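Local coordinates for protein ShdD (Sedimentibacter hydroxybenzoicus, PDB 7AE5) that takes part in the non-oxidative decarboxylation and detoxification of phenolic derivatives under anaerobic conditions, as a small zinc-binding subunit whose precise biochemical role is unknown, at residues M1-C6 with E29-S34; D21-Y26 with R36-P41. All coordinates share one frame; numbering follows the deposited sequence.

Contact 1: residues M1-C6 with E29-S34. With ZN (zinc ion), chain Z.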
ATOM      1  N   MET H   1      10.612  47.708  37.182  1.00122.06           N
ATOM      2  CA  MET H   1      11.178  46.388  36.929  1.00117.06           C
ATOM      3  C   MET H   1      10.070  45.385  36.620  1.00108.93           C
ATOM      4  O   MET H   1       9.439  44.840  37.525  1.00106.01           O
ATOM      5  CB  MET H   1      12.005  45.926  38.127  1.00119.87           C
ATOM      6  CG  MET H   1      13.278  45.194  37.754  1.00120.56           C
ATOM      7  SD  MET H   1      13.652  43.864  38.908  1.00118.78           S
ATOM      8  CE  MET H   1      13.456  44.711  40.475  1.00125.44           C
ATOM      9  N   LYS H   2       9.850  45.139  35.333  1.00 72.13           N
ATOM     10  CA  LYS H   2       8.686  44.403  34.869  1.00 71.54           C
ATOM     11  C   LYS H   2       8.976  42.910  34.750  1.00 68.61           C
ATOM     12  O   LYS H   2      10.120  42.478  34.590  1.00 68.22           O
ATOM     13  CB  LYS H   2       8.219  44.949  33.520  1.00 76.03           C
ATOM     14  CG  LYS H   2       7.895  46.438  33.533  1.00 78.00           C
ATOM     15  CD  LYS H   2       7.219  46.897  32.242  1.00 79.82           C
ATOM     16  CE  LYS H   2       7.423  45.905  31.104  1.00 78.80           C
ATOM     17  NZ  LYS H   2       6.746  46.353  29.855  1.00 73.33           N
ATOM     18  N   CYS H   3       7.906  42.123  34.827  1.00 49.84           N
ATOM     19  CA  CYS H   3       8.008  40.689  34.613  1.00 46.37           C
ATOM     20  C   CYS H   3       8.316  40.409  33.147  1.00 51.17           C
ATOM     21  O   CYS H   3       7.611  40.884  32.252  1.00 56.15           O
ATOM     22  CB  CYS H   3       6.709  40.004  35.034  1.00 41.88           C
ATOM     23  SG  CYS H   3       6.472  38.358  34.339  1.00 38.39           S
ATOM     24  N   HIS H   4       9.376  39.637  32.899  1.00 66.74           N
ATOM     25  CA  HIS H   4       9.844  39.421  31.534  1.00 68.59           C
ATOM     26  C   HIS H   4       8.858  38.622  30.691  1.00 65.91           C
ATOM     27  O   HIS H   4       8.928  38.684  29.459  1.00 61.29           O
ATOM     28  CB  HIS H   4      11.200  38.712  31.552  1.00 65.55           C
ATOM     29  CG  HIS H   4      12.277  39.488  32.243  1.00 66.09           C
ATOM     30  ND1 HIS H   4      12.441  39.474  33.611  1.00 64.33           N
ATOM     31  CD2 HIS H   4      13.242  40.304  31.756  1.00 67.26           C
ATOM     32  CE1 HIS H   4      13.463  40.247  33.937  1.00 65.71           C
ATOM     33  NE2 HIS H   4      13.966  40.761  32.831  1.00 67.86           N
ATOM     34  N   ARG H   5       7.943  37.885  31.318  1.00 67.93           N
ATOM     35  CA  ARG H   5       7.034  37.015  30.583  1.00 61.45           C
ATOM     36  C   ARG H   5       5.743  37.725  30.183  1.00 58.29           C
ATOM     37  O   ARG H   5       5.333  37.662  29.020  1.00 49.86           O
ATOM     38  CB  ARG H   5       6.711  35.772  31.417  1.00 57.09           C
ATOM     39  CG  ARG H   5       5.575  34.933  30.860  1.00 49.01           C
ATOM     40  CD  ARG H   5       5.748  33.473  31.228  1.00 44.49           C
ATOM     41  NE  ARG H   5       5.170  33.166  32.531  1.00 39.24           N
ATOM     42  CZ  ARG H   5       5.226  31.975  33.111  1.00 35.59           C
ATOM     43  NH1 ARG H   5       5.838  30.954  32.534  1.00 38.10           N
ATOM     44  NH2 ARG H   5       4.658  31.805  34.301  1.00 30.98           N
ATOM     45  N   CYS H   6       5.092  38.399  31.128  1.00 54.50           N
ATOM     46  CA  CYS H   6       3.803  39.026  30.877  1.00 47.45           C
ATOM     47  C   CYS H   6       3.839  40.545  30.968  1.00 53.26           C
ATOM     48  O   CYS H   6       2.808  41.188  30.745  1.00 45.02           O
ATOM     49  CB  CYS H   6       2.754  38.471  31.845  1.00 39.97           C
ATOM     50  SG  CYS H   6       2.821  39.186  33.492  1.00 48.36           S
ATOM     51  N   GLU H  29       3.318  38.564  40.408  1.00 58.53           N
ATOM     52  CA  GLU H  29       2.089  38.221  41.109  1.00 61.27           C
ATOM     53  C   GLU H  29       0.923  37.956  40.166  1.00 62.83           C
ATOM     54  O   GLU H  29      -0.138  37.524  40.628  1.00 65.54           O
ATOM     55  CB  GLU H  29       1.718  39.329  42.099  1.00 61.41           C
ATOM     56  CG  GLU H  29       2.681  39.453  43.272  1.00 60.45           C
ATOM     57  CD  GLU H  29       2.014  39.982  44.527  1.00 61.47           C
ATOM     58  OE1 GLU H  29       1.016  39.379  44.975  1.00 63.42           O
ATOM     59  OE2 GLU H  29       2.492  41.001  45.071  1.00 60.44           O
ATOM     60  N   LYS H  30       1.091  38.195  38.866  1.00 50.90           N
ATOM     61  CA  LYS H  30       0.033  37.898  37.909  1.00 51.94           C
ATOM     62  C   LYS H  30       0.197  36.515  37.280  1.00 51.96           C
ATOM     63  O   LYS H  30      -0.772  35.754  37.197  1.00 54.47           O
ATOM     64  CB  LYS H  30      -0.016  38.971  36.817  1.00 49.34           C
ATOM     65  CG  LYS H  30      -1.389  39.125  36.182  1.00 50.63           C
ATOM     66  CD  LYS H  30      -1.303  39.255  34.669  1.00 47.47           C
ATOM     67  CE  LYS H  30      -0.998  40.679  34.245  1.00 45.45           C
ATOM     68  NZ  LYS H  30      -1.249  40.883  32.791  1.00 42.99           N
ATOM     69  N   CYS H  31       1.410  36.171  36.843  1.00 51.31           N
ATOM     70  CA  CYS H  31       1.639  34.935  36.103  1.00 50.59           C
ATOM     71  C   CYS H  31       2.640  34.001  36.776  1.00 50.89           C
ATOM     72  O   CYS H  31       3.005  32.976  36.186  1.00 49.96           O
ATOM     73  CB  CYS H  31       2.100  35.252  34.677  1.00 46.67           C
ATOM     74  SG  CYS H  31       3.852  35.645  34.525  1.00 43.74           S
ATOM     75  N   CYS H  32       3.099  34.329  37.983  1.00 47.08           N
ATOM     76  CA  CYS H  32       3.949  33.485  38.822  1.00 47.60           C
ATOM     77  C   CYS H  32       5.341  33.251  38.248  1.00 44.35           C
ATOM     78  O   CYS H  32       6.088  32.428  38.790  1.00 44.45           O
ATOM     79  CB  CYS H  32       3.298  32.126  39.112  1.00 51.22           C
ATOM     80  SG  CYS H  32       1.563  32.211  39.595  1.00 55.87           S
ATOM     81  N   TYR H  33       5.717  33.943  37.175  1.00 43.70           N
ATOM     82  CA  TYR H  33       7.079  33.833  36.668  1.00 41.65           C
ATOM     83  C   TYR H  33       8.063  34.377  37.695  1.00 41.78           C
ATOM     84  O   TYR H  33       7.838  35.429  38.297  1.00 42.14           O
ATOM     85  CB  TYR H  33       7.223  34.593  35.348  1.00 39.81           C
ATOM     86  CG  TYR H  33       8.547  34.373  34.647  1.00 39.07           C
ATOM     87  CD1 TYR H  33       8.846  33.157  34.044  1.00 38.80           C
ATOM     88  CD2 TYR H  33       9.498  35.383  34.586  1.00 39.39           C
ATOM     89  CE1 TYR H  33      10.056  32.955  33.400  1.00 39.27           C
ATOM     90  CE2 TYR H  33      10.711  35.191  33.947  1.00 40.30           C
ATOM     91  CZ  TYR H  33      10.984  33.975  33.355  1.00 40.48           C
ATOM     92  OH  TYR H  33      12.189  33.780  32.719  1.00 42.62           O
ATOM     93  N   SER H  34       9.156  33.649  37.903  1.00 44.06           N
ATOM     94  CA  SER H  34      10.170  34.039  38.869  1.00 44.21           C
ATOM     95  C   SER H  34      11.548  33.986  38.225  1.00 44.19           C
ATOM     96  O   SER H  34      11.778  33.231  37.275  1.00 44.11           O
ATOM     97  CB  SER H  34      10.139  33.143  40.114  1.00 44.75           C
ATOM     98  OG  SER H  34      10.462  31.805  39.788  1.00 44.56           O
TER
HETATM   99 ZN    ZN Z 701       4.239  37.917  34.830  1.00 40.24          ZN
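With SG turned between its backbone N and carbonyl carbon (chi1 near 80° in both), each of Cys-6 and Cys-31 points its sulfur at the same zinc ion, which Cys-3 SG also binds. The SG atoms of Cys-3, Cys-6 and Cys-31 each bind zinc at 2.3 Å, and Cys-28 completes the four-sulfur site: a worked example of two CxxC turns brought together by one metal. The sulfurs also collect N-H groups. Within the first turn the backbone N of Cys-6 donates to Cys-3 SG along an almost straight line, at 3.5 Å.

Across the contact the donor is Arg-5. Its chain bends at chi3, which lays the guanidinium side-on against Cys-31: NE meets Cys-31 SG at 3.4 Å with an N-H...S angle of 170°, and NH2 meets Cys-31 O at 2.8 Å. Both acceptors lie near the guanidinium plane, so the pair of bonds fixes its rotation. Tyr-33 packs against the same arginine: its CD1 sits over the centre of one guanidinium face, 3.9 Å from Arg-5 CZ, with the two planes 50° apart, and Arg-5 CB rests over a face of the tyrosine ring. Arg-5 NH1 bonds to Gly-274 O of the neighbouring phenolic acid decarboxylase chain.

Four thiolates on one zinc would carry a net negative charge, and the N-H donors, above all the arginine, probably offset part of it. Arg-5, bonded both to Cys-31 and to the decarboxylase chain, joins the metal site to the partner subunit.

Contact 2: residues D21-Y26 with R36-P41; sequences DAWEVY and RSTENP
Val-25 and Arg-36 form an antiparallel non-hydrogen-bonded pair with CA atoms 4.3 Å apart, where strand 24-28 meets the end of strand 34-36, and the chain then leaves the sheet through a type I turn from Arg-36 to Glu-39.

Ser-37, the second residue of that turn, is tied to Glu-24 by two bonds. Its backbone N donates to Glu-24 O at 2.8 Å, and its OG accepts from Glu-24 N at 3.0 Å with an N-H...O angle of 167°. The hydroxyl can do this because chi1 of 58° sets OG between the backbone N and the carbonyl carbon, so a side chain takes over a strand pairing that the turning backbone no longer supplies. Ser-37 CB lies against Tyr-26 CE2 at 3.8 Å.

On the face of the sheet that carries Val-25, Arg-36 runs over one face of the Trp-23 indole. Its CD makes a CH-pi contact with the five-membered ring, 3.7 Å from the centroid, and the bend at chi3 carries the guanidinium on over the six-membered ring, with CZ 4.5 Å from that centroid and almost on the ring normal. This is a cation-pi contact, but not a flat stack: the planes stand 71° apart, and the guanidinium meets the indole face with its edge, NH1 leading. Thr-38 CG2 packs on Trp-23 CB at 3.6 Å.

The guanidinium's strongest partner is Glu-31 of the phenolic acid decarboxylase chain, which NH2 engages in a salt bridge; Arg-36 NH1 bonds to Tyr-59 OH and Trp-23 NE1 donates to Lys-57 O of that chain. Cation and indole probably steady one another, and both present N-H groups to the partner subunit.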
ATOM      1  N   ASP H  21      25.169  38.863  49.965  1.00 89.05           N
ATOM      2  CA  ASP H  21      24.276  39.611  49.088  1.00 89.07           C
ATOM      3  C   ASP H  21      24.626  39.311  47.637  1.00 90.63           C
ATOM      4  O   ASP H  21      24.932  40.220  46.857  1.00 92.37           O
ATOM      5  CB  ASP H  21      24.362  41.114  49.376  1.00 91.98           C
ATOM      6  CG  ASP H  21      23.251  41.905  48.699  1.00 91.78           C
ATOM      7  OD1 ASP H  21      23.443  42.363  47.551  1.00 92.01           O
ATOM      8  OD2 ASP H  21      22.178  42.062  49.318  1.00 91.83           O
ATOM      9  N   ALA H  22      24.597  38.031  47.267  1.00 65.18           N
ATOM     10  CA  ALA H  22      24.936  37.656  45.900  1.00 66.93           C
ATOM     11  C   ALA H  22      23.799  37.960  44.932  1.00 66.26           C
ATOM     12  O   ALA H  22      24.047  38.399  43.804  1.00 68.07           O
ATOM     13  CB  ALA H  22      25.306  36.174  45.838  1.00 66.47           C
ATOM     14  N   TRP H  23      22.553  37.740  45.349  1.00 54.80           N
ATOM     15  CA  TRP H  23      21.428  37.887  44.435  1.00 53.96           C
ATOM     16  C   TRP H  23      20.127  37.976  45.218  1.00 51.10           C
ATOM     17  O   TRP H  23      20.084  37.775  46.434  1.00 49.85           O
ATOM     18  CB  TRP H  23      21.366  36.724  43.439  1.00 54.23           C
ATOM     19  CG  TRP H  23      21.595  35.379  44.066  1.00 52.77           C
ATOM     20  CD1 TRP H  23      22.733  34.632  44.002  1.00 54.14           C
ATOM     21  CD2 TRP H  23      20.660  34.617  44.844  1.00 49.32           C
ATOM     22  NE1 TRP H  23      22.570  33.457  44.694  1.00 51.31           N
ATOM     23  CE2 TRP H  23      21.306  33.423  45.220  1.00 48.34           C
ATOM     24  CE3 TRP H  23      19.341  34.829  45.258  1.00 47.06           C
ATOM     25  CZ2 TRP H  23      20.681  32.445  45.990  1.00 44.90           C
ATOM     26  CZ3 TRP H  23      18.722  33.857  46.023  1.00 44.40           C
ATOM     27  CH2 TRP H  23      19.392  32.679  46.380  1.00 43.26           C
ATOM     28  N   GLU H  24      19.061  38.285  44.484  1.00 61.07           N
ATOM     29  CA  GLU H  24      17.690  38.221  44.963  1.00 58.82           C
ATOM     30  C   GLU H  24      16.863  37.486  43.918  1.00 58.02           C
ATOM     31  O   GLU H  24      17.283  37.330  42.770  1.00 59.28           O
ATOM     32  CB  GLU H  24      17.110  39.623  45.215  1.00 58.88           C
ATOM     33  CG  GLU H  24      18.135  40.631  45.732  1.00 60.43           C
ATOM     34  CD  GLU H  24      17.513  41.795  46.491  1.00 61.32           C
ATOM     35  OE1 GLU H  24      16.596  42.442  45.935  1.00 61.35           O
ATOM     36  OE2 GLU H  24      17.954  42.077  47.629  1.00 63.55           O
ATOM     37  N   VAL H  25      15.683  37.025  44.323  1.00 47.79           N
ATOM     38  CA  VAL H  25      14.758  36.347  43.423  1.00 47.09           C
ATOM     39  C   VAL H  25      13.441  37.106  43.423  1.00 46.72           C
ATOM     40  O   VAL H  25      12.874  37.375  44.489  1.00 46.46           O
ATOM     41  CB  VAL H  25      14.539  34.876  43.817  1.00 45.94           C
ATOM     42  CG1 VAL H  25      13.670  34.182  42.783  1.00 45.66           C
ATOM     43  CG2 VAL H  25      15.871  34.160  43.956  1.00 46.12           C
ATOM     44  N   TYR H  26      12.959  37.447  42.234  1.00 51.91           N
ATOM     45  CA  TYR H  26      11.702  38.156  42.055  1.00 51.67           C
ATOM     46  C   TYR H  26      10.662  37.214  41.469  1.00 51.33           C
ATOM     47  O   TYR H  26      10.993  36.218  40.823  1.00 51.07           O
ATOM     48  CB  TYR H  26      11.893  39.376  41.149  1.00 51.96           C
ATOM     49  CG  TYR H  26      13.024  40.268  41.602  1.00 52.88           C
ATOM     50  CD1 TYR H  26      12.866  41.122  42.683  1.00 53.03           C
ATOM     51  CD2 TYR H  26      14.256  40.240  40.962  1.00 54.05           C
ATOM     52  CE1 TYR H  26      13.899  41.934  43.108  1.00 54.04           C
ATOM     53  CE2 TYR H  26      15.295  41.048  41.380  1.00 55.33           C
ATOM     54  CZ  TYR H  26      15.112  41.892  42.453  1.00 55.16           C
ATOM     55  OH  TYR H  26      16.144  42.698  42.872  1.00 56.54           O
ATOM     56  N   ARG H  36      16.038  35.163  39.041  1.00 44.54           N
ATOM     57  CA  ARG H  36      17.103  35.696  39.875  1.00 45.95           C
ATOM     58  C   ARG H  36      17.620  37.006  39.295  1.00 47.93           C
ATOM     59  O   ARG H  36      17.633  37.205  38.077  1.00 49.05           O
ATOM     60  CB  ARG H  36      18.250  34.689  39.986  1.00 47.41           C
ATOM     61  CG  ARG H  36      18.978  34.699  41.321  1.00 47.15           C
ATOM     62  CD  ARG H  36      20.117  33.688  41.330  1.00 48.34           C
ATOM     63  NE  ARG H  36      19.672  32.354  40.943  1.00 46.46           N
ATOM     64  CZ  ARG H  36      19.120  31.479  41.773  1.00 43.04           C
ATOM     65  NH1 ARG H  36      18.926  31.764  43.049  1.00 41.48           N
ATOM     66  NH2 ARG H  36      18.753  30.288  41.309  1.00 41.29           N
ATOM     67  N   SER H  37      18.053  37.903  40.186  1.00 49.86           N
ATOM     68  CA  SER H  37      18.601  39.183  39.750  1.00 50.89           C
ATOM     69  C   SER H  37      19.843  39.015  38.887  1.00 56.58           C
ATOM     70  O   SER H  37      20.181  39.923  38.120  1.00 58.17           O
ATOM     71  CB  SER H  37      18.924  40.060  40.963  1.00 49.09           C
ATOM     72  OG  SER H  37      19.848  39.419  41.827  1.00 51.51           O
ATOM     73  N   THR H  38      20.529  37.875  38.995  1.00 59.71           N
ATOM     74  CA  THR H  38      21.699  37.607  38.168  1.00 65.16           C
ATOM     75  C   THR H  38      21.334  37.195  36.749  1.00 68.82           C
ATOM     76  O   THR H  38      22.168  37.329  35.846  1.00 73.15           O
ATOM     77  CB  THR H  38      22.563  36.519  38.812  1.00 67.33           C
ATOM     78  OG1 THR H  38      21.838  35.283  38.839  1.00 67.54           O
ATOM     79  CG2 THR H  38      22.939  36.911  40.230  1.00 64.88           C
ATOM     80  N   GLU H  39      20.120  36.699  36.532  1.00 56.01           N
ATOM     81  CA  GLU H  39      19.672  36.335  35.199  1.00 59.23           C
ATOM     82  C   GLU H  39      19.267  37.575  34.408  1.00 59.08           C
ATOM     83  O   GLU H  39      18.966  38.634  34.965  1.00 54.83           O
ATOM     84  CB  GLU H  39      18.486  35.370  35.265  1.00 53.62           C
ATOM     85  CG  GLU H  39      18.825  33.951  35.677  1.00 54.36           C
ATOM     86  CD  GLU H  39      17.643  33.010  35.515  1.00 48.28           C
ATOM     87  OE1 GLU H  39      16.846  32.890  36.471  1.00 43.41           O
ATOM     88  OE2 GLU H  39      17.512  32.389  34.437  1.00 48.22           O
ATOM     89  N   ASN H  40      19.263  37.428  33.086  1.00 67.45           N
ATOM     90  CA  ASN H  40      18.731  38.433  32.166  1.00 67.29           C
ATOM     91  C   ASN H  40      17.796  37.699  31.215  1.00 63.48           C
ATOM     92  O   ASN H  40      18.136  37.461  30.049  1.00 65.85           O
ATOM     93  CB  ASN H  40      19.848  39.163  31.420  1.00 73.68           C
ATOM     94  N   PRO H  41      16.604  37.328  31.683  1.00 74.19           N
ATOM     95  CA  PRO H  41      15.784  36.360  30.939  1.00 70.93           C
ATOM     96  C   PRO H  41      15.220  36.952  29.656  1.00 71.60           C
ATOM     97  O   PRO H  41      14.641  38.041  29.656  1.00 70.66           O
ATOM     98  CB  PRO H  41      14.667  36.001  31.930  1.00 64.24           C
ATOM     99  CG  PRO H  41      15.115  36.544  33.262  1.00 63.91           C
ATOM    100  CD  PRO H  41      15.968  37.727  32.947  1.00 69.05           C
TER

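Overall arrangement
The two contacts lie at neighbouring parts of one small zinc-binding unit, their centres 14 Å apart. Their segments alternate along the chain: 1-6, 21-26, 29-34, then 36-41. Strand 24-28, central in the three-stranded antiparallel sheet, starts in contact 2 and leads to the second zinc turn of contact 1, whose end opens strand 34-36 and returns the chain to contact 2. They also touch directly: Tyr-33 OH and His-4 CD2 meet Pro-41, through which the zinc site packs against the chain leaving the sheet. Both contacts reach the phenolic acid decarboxylase chain, consistent with a subunit built to dock on its partner.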